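Local coordinates for putative snRNP Sm-like protein (Pyrococcus abyssi, PDB 1H64), which probably binds RNA as a ring of seven identical subunits, each with the Sm fold of spliceosomal core proteins, at residues L6-V17 and R28-L38. Residues are numbered along the deposited sequence; the frame is centred on the assembly and turned at random.
Sequences LDVIHRSLDKDV and RGRLIGYDIHL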
ATOM      1  N   LEU C   6       3.568 -16.116 -15.317  1.00 26.27           N
ATOM      2  CA  LEU C   6       4.405 -15.587 -16.385  1.00 26.26           C
ATOM      3  C   LEU C   6       4.397 -16.392 -17.685  1.00 27.91           C
ATOM      4  O   LEU C   6       4.538 -15.817 -18.776  1.00 32.15           O
ATOM      5  CB  LEU C   6       5.832 -15.391 -15.872  1.00 34.67           C
ATOM      6  CG  LEU C   6       6.015 -14.103 -15.057  1.00 32.60           C
ATOM      7  CD1 LEU C   6       5.878 -12.902 -15.981  1.00 37.63           C
ATOM      8  CD2 LEU C   6       4.990 -14.026 -13.939  1.00 38.47           C
ATOM      9  N   ASP C   7       4.234 -17.706 -17.589  1.00 27.35           N
ATOM     10  CA  ASP C   7       4.184 -18.550 -18.789  1.00 30.42           C
ATOM     11  C   ASP C   7       2.958 -18.161 -19.619  1.00 28.74           C
ATOM     12  O   ASP C   7       3.029 -18.034 -20.840  1.00 32.17           O
ATOM     13  CB  ASP C   7       4.044 -20.034 -18.423  1.00 29.98           C
ATOM     14  CG  ASP C   7       5.216 -20.558 -17.623  1.00 40.77           C
ATOM     15  OD1 ASP C   7       6.363 -20.177 -17.935  1.00 42.91           O
ATOM     16  OD2 ASP C   7       4.987 -21.369 -16.696  1.00 39.62           O
ATOM     17  N   VAL C   8       1.833 -18.000 -18.935  1.00 29.24           N
ATOM     18  CA  VAL C   8       0.568 -17.639 -19.574  1.00 27.18           C
ATOM     19  C   VAL C   8       0.702 -16.301 -20.293  1.00 30.79           C
ATOM     20  O   VAL C   8       0.317 -16.159 -21.458  1.00 27.11           O
ATOM     21  CB  VAL C   8      -0.568 -17.540 -18.524  1.00 27.56           C
ATOM     22  CG1 VAL C   8      -1.822 -16.945 -19.159  1.00 27.67           C
ATOM     23  CG2 VAL C   8      -0.871 -18.898 -17.949  1.00 25.34           C
ATOM     24  N   ILE C   9       1.248 -15.310 -19.592  1.00 24.96           N
ATOM     25  CA  ILE C   9       1.437 -13.992 -20.174  1.00 24.25           C
ATOM     26  C   ILE C   9       2.340 -14.091 -21.409  1.00 28.60           C
ATOM     27  O   ILE C   9       2.067 -13.475 -22.457  1.00 25.98           O
ATOM     28  CB  ILE C   9       2.053 -13.030 -19.135  1.00 25.03           C
ATOM     29  CG1 ILE C   9       1.062 -12.814 -17.987  1.00 28.35           C
ATOM     30  CG2 ILE C   9       2.429 -11.705 -19.776  1.00 23.45           C
ATOM     31  CD1 ILE C   9      -0.301 -12.320 -18.421  1.00 34.72           C
ATOM     32  N   HIS C  10       3.407 -14.884 -21.298  1.00 27.20           N
ATOM     33  CA  HIS C  10       4.348 -15.050 -22.406  1.00 26.12           C
ATOM     34  C   HIS C  10       3.691 -15.669 -23.635  1.00 23.02           C
ATOM     35  O   HIS C  10       3.996 -15.286 -24.768  1.00 30.16           O
ATOM     36  CB  HIS C  10       5.537 -15.940 -22.007  1.00 27.82           C
ATOM     37  CG  HIS C  10       6.549 -16.091 -23.098  1.00 28.25           C
ATOM     38  ND1 HIS C  10       7.414 -15.077 -23.449  1.00 32.48           N
ATOM     39  CD2 HIS C  10       6.770 -17.095 -23.978  1.00 30.13           C
ATOM     40  CE1 HIS C  10       8.123 -15.450 -24.498  1.00 32.36           C
ATOM     41  NE2 HIS C  10       7.751 -16.669 -24.840  1.00 34.25           N
ATOM     42  N   ARG C  11       2.820 -16.640 -23.406  1.00 26.68           N
ATOM     43  CA  ARG C  11       2.111 -17.325 -24.488  1.00 33.61           C
ATOM     44  C   ARG C  11       1.088 -16.413 -25.178  1.00 35.79           C
ATOM     45  O   ARG C  11       0.618 -16.717 -26.277  1.00 34.38           O
ATOM     46  CB  ARG C  11       1.341 -18.529 -23.949  1.00 35.48           C
ATOM     47  CG  ARG C  11       2.149 -19.550 -23.179  1.00 47.91           C
ATOM     48  CD  ARG C  11       1.223 -20.654 -22.670  1.00 53.05           C
ATOM     49  NE  ARG C  11       1.919 -21.662 -21.875  1.00 59.52           N
ATOM     50  CZ  ARG C  11       2.900 -22.432 -22.333  1.00 59.80           C
ATOM     51  NH1 ARG C  11       3.311 -22.316 -23.589  1.00 62.00           N
ATOM     52  NH2 ARG C  11       3.470 -23.321 -21.536  1.00 61.46           N
ATOM     53  N   SER C  12       0.737 -15.309 -24.532  1.00 26.99           N
ATOM     54  CA  SER C  12      -0.261 -14.401 -25.082  1.00 29.31           C
ATOM     55  C   SER C  12       0.310 -13.245 -25.893  1.00 29.75           C
ATOM     56  O   SER C  12      -0.429 -12.340 -26.283  1.00 33.03           O
ATOM     57  CB  SER C  12      -1.141 -13.837 -23.955  1.00 28.83           C
ATOM     58  OG  SER C  12      -1.775 -14.868 -23.217  1.00 31.18           O
ATOM     59  N   LEU C  13       1.615 -13.246 -26.140  1.00 30.45           N
ATOM     60  CA  LEU C  13       2.190 -12.170 -26.934  1.00 32.64           C
ATOM     61  C   LEU C  13       1.506 -12.180 -28.298  1.00 36.45           C
ATOM     62  O   LEU C  13       1.182 -13.246 -28.826  1.00 32.97           O
ATOM     63  CB  LEU C  13       3.703 -12.349 -27.097  1.00 32.41           C
ATOM     64  CG  LEU C  13       4.570 -11.879 -25.917  1.00 29.46           C
ATOM     65  CD1 LEU C  13       6.020 -12.274 -26.173  1.00 29.10           C
ATOM     66  CD2 LEU C  13       4.454 -10.361 -25.732  1.00 26.49           C
ATOM     67  N   ASP C  14       1.269 -10.986 -28.839  1.00 38.81           N
ATOM     68  CA  ASP C  14       0.614 -10.800 -30.133  1.00 40.49           C
ATOM     69  C   ASP C  14      -0.833 -11.283 -30.163  1.00 39.98           C
ATOM     70  O   ASP C  14      -1.414 -11.457 -31.235  1.00 41.91           O
ATOM     71  CB  ASP C  14       1.417 -11.491 -31.237  1.00 45.03           C
ATOM     72  CG  ASP C  14       2.849 -11.007 -31.290  1.00 54.09           C
ATOM     73  OD1 ASP C  14       3.054  -9.779 -31.434  1.00 60.45           O
ATOM     74  OD2 ASP C  14       3.770 -11.849 -31.180  1.00 57.52           O
ATOM     75  N   LYS C  15      -1.416 -11.493 -28.987  1.00 34.87           N
ATOM     76  CA  LYS C  15      -2.802 -11.940 -28.892  1.00 35.46           C
ATOM     77  C   LYS C  15      -3.654 -10.957 -28.083  1.00 34.13           C
ATOM     78  O   LYS C  15      -3.135 -10.239 -27.231  1.00 34.13           O
ATOM     79  CB  LYS C  15      -2.863 -13.330 -28.261  1.00 35.86           C
ATOM     80  CG  LYS C  15      -2.236 -14.404 -29.137  1.00 41.32           C
ATOM     81  CD  LYS C  15      -2.611 -15.819 -28.699  1.00 44.19           C
ATOM     82  CE  LYS C  15      -1.902 -16.224 -27.419  1.00 49.02           C
ATOM     83  NZ  LYS C  15      -2.113 -17.661 -27.071  1.00 49.34           N
ATOM     84  N   ASP C  16      -4.954 -10.912 -28.368  1.00 32.93           N
ATOM     85  CA  ASP C  16      -5.863 -10.020 -27.649  1.00 32.15           C
ATOM     86  C   ASP C  16      -5.998 -10.497 -26.199  1.00 31.05           C
ATOM     87  O   ASP C  16      -6.125 -11.696 -25.936  1.00 24.28           O
ATOM     88  CB  ASP C  16      -7.252 -10.014 -28.317  1.00 36.08           C
ATOM     89  CG  ASP C  16      -8.223  -9.015 -27.675  1.00 43.87           C
ATOM     90  OD1 ASP C  16      -8.045  -7.787 -27.848  1.00 42.62           O
ATOM     91  OD2 ASP C  16      -9.175  -9.458 -26.991  1.00 50.37           O
ATOM     92  N   VAL C  17      -5.951  -9.555 -25.265  1.00 28.83           N
ATOM     93  CA  VAL C  17      -6.115  -9.886 -23.853  1.00 26.03           C
ATOM     94  C   VAL C  17      -7.005  -8.862 -23.177  1.00 27.49           C
ATOM     95  O   VAL C  17      -7.235  -7.755 -23.694  1.00 29.08           O
ATOM     96  CB  VAL C  17      -4.774  -9.890 -23.076  1.00 25.89           C
ATOM     97  CG1 VAL C  17      -3.837 -10.962 -23.632  1.00 26.63           C
ATOM     98  CG2 VAL C  17      -4.128  -8.518 -23.160  1.00 28.75           C
ATOM     99  N   ARG C  28      -8.501  -3.524 -22.979  1.00 29.56           N
ATOM    100  CA  ARG C  28      -8.480  -4.647 -23.908  1.00 32.82           C
ATOM    101  C   ARG C  28      -7.583  -4.221 -25.050  1.00 29.48           C
ATOM    102  O   ARG C  28      -7.635  -3.076 -25.498  1.00 30.17           O
ATOM    103  CB  ARG C  28      -9.886  -4.987 -24.419  1.00 37.60           C
ATOM    104  CG  ARG C  28     -10.911  -5.152 -23.309  1.00 45.30           C
ATOM    105  CD  ARG C  28     -12.007  -6.143 -23.682  1.00 51.02           C
ATOM    106  NE  ARG C  28     -11.508  -7.519 -23.695  1.00 56.74           N
ATOM    107  CZ  ARG C  28     -12.279  -8.597 -23.786  1.00 55.76           C
ATOM    108  NH1 ARG C  28     -13.596  -8.472 -23.874  1.00 59.42           N
ATOM    109  NH2 ARG C  28     -11.731  -9.804 -23.789  1.00 58.63           N
ATOM    110  N   GLY C  29      -6.726  -5.133 -25.500  1.00 31.49           N
ATOM    111  CA  GLY C  29      -5.824  -4.805 -26.585  1.00 27.84           C
ATOM    112  C   GLY C  29      -4.949  -5.986 -26.932  1.00 28.09           C
ATOM    113  O   GLY C  29      -5.116  -7.073 -26.378  1.00 26.55           O
ATOM    114  N   ARG C  30      -4.034  -5.785 -27.870  1.00 26.67           N
ATOM    115  CA  ARG C  30      -3.142  -6.854 -28.269  1.00 30.16           C
ATOM    116  C   ARG C  30      -1.891  -6.777 -27.394  1.00 24.46           C
ATOM    117  O   ARG C  30      -1.236  -5.742 -27.328  1.00 23.07           O
ATOM    118  CB  ARG C  30      -2.768  -6.708 -29.751  1.00 32.21           C
ATOM    119  CG  ARG C  30      -1.928  -7.860 -30.304  1.00 36.58           C
ATOM    120  CD  ARG C  30      -1.770  -7.751 -31.814  1.00 36.38           C
ATOM    121  NE  ARG C  30      -1.421  -6.398 -32.225  1.00 41.84           N
ATOM    122  CZ  ARG C  30      -0.185  -5.969 -32.452  1.00 40.79           C
ATOM    123  NH1 ARG C  30       0.847  -6.792 -32.317  1.00 45.08           N
ATOM    124  NH2 ARG C  30       0.018  -4.704 -32.797  1.00 42.35           N
ATOM    125  N   LEU C  31      -1.568  -7.865 -26.715  1.00 27.28           N
ATOM    126  CA  LEU C  31      -0.366  -7.867 -25.857  1.00 27.33           C
ATOM    127  C   LEU C  31       0.933  -7.861 -26.668  1.00 24.31           C
ATOM    128  O   LEU C  31       1.182  -8.777 -27.444  1.00 29.52           O
ATOM    129  CB  LEU C  31      -0.380  -9.097 -24.941  1.00 22.22           C
ATOM    130  CG  LEU C  31       0.751  -9.197 -23.903  1.00 26.02           C
ATOM    131  CD1 LEU C  31       0.577  -8.108 -22.818  1.00 21.20           C
ATOM    132  CD2 LEU C  31       0.712 -10.578 -23.269  1.00 25.10           C
ATOM    133  N   ILE C  32       1.774  -6.840 -26.500  1.00 23.13           N
ATOM    134  CA  ILE C  32       3.026  -6.816 -27.244  1.00 26.64           C
ATOM    135  C   ILE C  32       4.296  -6.856 -26.388  1.00 27.96           C
ATOM    136  O   ILE C  32       5.395  -7.001 -26.920  1.00 29.10           O
ATOM    137  CB  ILE C  32       3.105  -5.590 -28.195  1.00 31.05           C
ATOM    138  CG1 ILE C  32       2.859  -4.288 -27.431  1.00 33.61           C
ATOM    139  CG2 ILE C  32       2.071  -5.740 -29.310  1.00 33.71           C
ATOM    140  CD1 ILE C  32       2.972  -3.031 -28.310  1.00 34.56           C
ATOM    141  N   GLY C  33       4.153  -6.739 -25.069  1.00 25.74           N
ATOM    142  CA  GLY C  33       5.327  -6.768 -24.208  1.00 24.15           C
ATOM    143  C   GLY C  33       4.920  -6.883 -22.752  1.00 26.18           C
ATOM    144  O   GLY C  33       3.750  -6.689 -22.414  1.00 24.22           O
ATOM    145  N   TYR C  34       5.876  -7.221 -21.888  1.00 23.62           N
ATOM    146  CA  TYR C  34       5.586  -7.363 -20.471  1.00 21.43           C
ATOM    147  C   TYR C  34       6.913  -7.502 -19.736  1.00 22.21           C
ATOM    148  O   TYR C  34       7.954  -7.648 -20.363  1.00 24.70           O
ATOM    149  CB  TYR C  34       4.744  -8.620 -20.228  1.00 18.26           C
ATOM    150  CG  TYR C  34       5.471  -9.927 -20.485  1.00 30.27           C
ATOM    151  CD1 TYR C  34       6.155 -10.587 -19.455  1.00 28.78           C
ATOM    152  CD2 TYR C  34       5.510 -10.489 -21.762  1.00 27.85           C
ATOM    153  CE1 TYR C  34       6.859 -11.767 -19.698  1.00 34.80           C
ATOM    154  CE2 TYR C  34       6.211 -11.671 -22.010  1.00 32.95           C
ATOM    155  CZ  TYR C  34       6.883 -12.303 -20.976  1.00 35.41           C
ATOM    156  OH  TYR C  34       7.585 -13.464 -21.213  1.00 37.59           O
ATOM    157  N   ASP C  35       6.867  -7.411 -18.417  1.00 22.25           N
ATOM    158  CA  ASP C  35       8.079  -7.627 -17.633  1.00 23.22           C
ATOM    159  C   ASP C  35       7.729  -8.460 -16.407  1.00 23.60           C
ATOM    160  O   ASP C  35       6.569  -8.802 -16.181  1.00 22.70           O
ATOM    161  CB  ASP C  35       8.758  -6.307 -17.242  1.00 17.53           C
ATOM    162  CG  ASP C  35       7.875  -5.418 -16.395  1.00 21.23           C
ATOM    163  OD1 ASP C  35       7.043  -5.944 -15.626  1.00 21.57           O
ATOM    164  OD2 ASP C  35       8.038  -4.185 -16.490  1.00 30.19           O
ATOM    165  N   ILE C  36       8.738  -8.776 -15.605  1.00 22.65           N
ATOM    166  CA  ILE C  36       8.548  -9.611 -14.428  1.00 24.63           C
ATOM    167  C   ILE C  36       7.636  -9.063 -13.332  1.00 23.89           C
ATOM    168  O   ILE C  36       7.197  -9.812 -12.467  1.00 25.39           O
ATOM    169  CB  ILE C  36       9.921  -9.975 -13.825  1.00 28.25           C
ATOM    170  CG1 ILE C  36       9.747 -10.987 -12.695  1.00 34.69           C
ATOM    171  CG2 ILE C  36      10.604  -8.723 -13.320  1.00 27.10           C
ATOM    172  CD1 ILE C  36       8.976 -12.217 -13.114  1.00 42.97           C
ATOM    173  N   HIS C  37       7.336  -7.766 -13.369  1.00 21.22           N
ATOM    174  CA  HIS C  37       6.453  -7.158 -12.361  1.00 23.89           C
ATOM    175  C   HIS C  37       5.008  -7.201 -12.855  1.00 18.66           C
ATOM    176  O   HIS C  37       4.085  -6.738 -12.189  1.00 21.33           O
ATOM    177  CB  HIS C  37       6.861  -5.700 -12.122  1.00 23.84           C
ATOM    178  CG  HIS C  37       8.309  -5.531 -11.805  1.00 31.60           C
ATOM    179  ND1 HIS C  37       8.881  -6.044 -10.660  1.00 32.36           N
ATOM    180  CD2 HIS C  37       9.317  -4.968 -12.513  1.00 33.81           C
ATOM    181  CE1 HIS C  37      10.182  -5.808 -10.679  1.00 33.48           C
ATOM    182  NE2 HIS C  37      10.473  -5.158 -11.793  1.00 37.55           N
ATOM    183  N   LEU C  38       4.830  -7.801 -14.025  1.00 21.99           N
ATOM    184  CA  LEU C  38       3.529  -7.897 -14.674  1.00 19.70           C
ATOM    185  C   LEU C  38       3.053  -6.543 -15.204  1.00 19.34           C
ATOM    186  O   LEU C  38       1.844  -6.293 -15.333  1.00 25.71           O
ATOM    187  CB  LEU C  38       2.475  -8.520 -13.763  1.00 24.73           C
ATOM    188  CG  LEU C  38       2.716  -9.996 -13.400  1.00 31.63           C
ATOM    189  CD1 LEU C  38       1.577 -10.491 -12.532  1.00 35.22           C
ATOM    190  CD2 LEU C  38       2.834 -10.845 -14.660  1.00 33.85           C
TER
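Ile9 lies over one face of the Tyr34 ring, its CG2 methyl 3.9 Å from the ring centroid in a CH-pi contact. With chi1 at -65°, Ile9 carries CG2 anti to its backbone N, which sets that methyl over the Tyr34 ring. At the ring edge, Tyr34 OH meets His10 ND1 at 2.8 Å, a hydrogen bond near the plane of both rings. Leu13 CD2 also reaches the Tyr34 edge. Leu6 CD1 comes in obliquely and touches Tyr34 CE1 and Leu38 CD2, while Leu6 CG meets Ile36 CD1. The Arg30 guanidinium has Asp14 OD1 at its edge. The carboxylate and guanidinium planes are nearly coplanar (9° apart), but the salt bridge from Asp14 OD1 to Arg30 NH1 is long at 3.8 Å. Leu31 CD2 packs against Ile9 O and CG2 and Ser12 CB.

Past the helix, a type II turn from Ser12 to Lys15 leads into the first hairpin strand. Asp14 N hydrogen-bonds Leu31 O at 2.6 Å. Leu31 N returns a nearly straight hydrogen bond to Lys15 O at 2.9 Å. Val17 and Gly29 form an antiparallel hydrogen-bonded pair. Beyond this pairing, Ile9 also touches Ile70 of strand 67-72, and Val17 touches Leu42.

Replacing Tyr34 with an alanine would probably leave His10 ND1 without this partner and open a gap beside Ile9 and Leu13. This is the N-terminal helix of the Sm fold resting on its curled sheet. Apolar side chains carry most of that packing, one bent hydrogen bond joins the Tyr34 hydroxyl to His10 on the helix, and backbone bonds set the strand register.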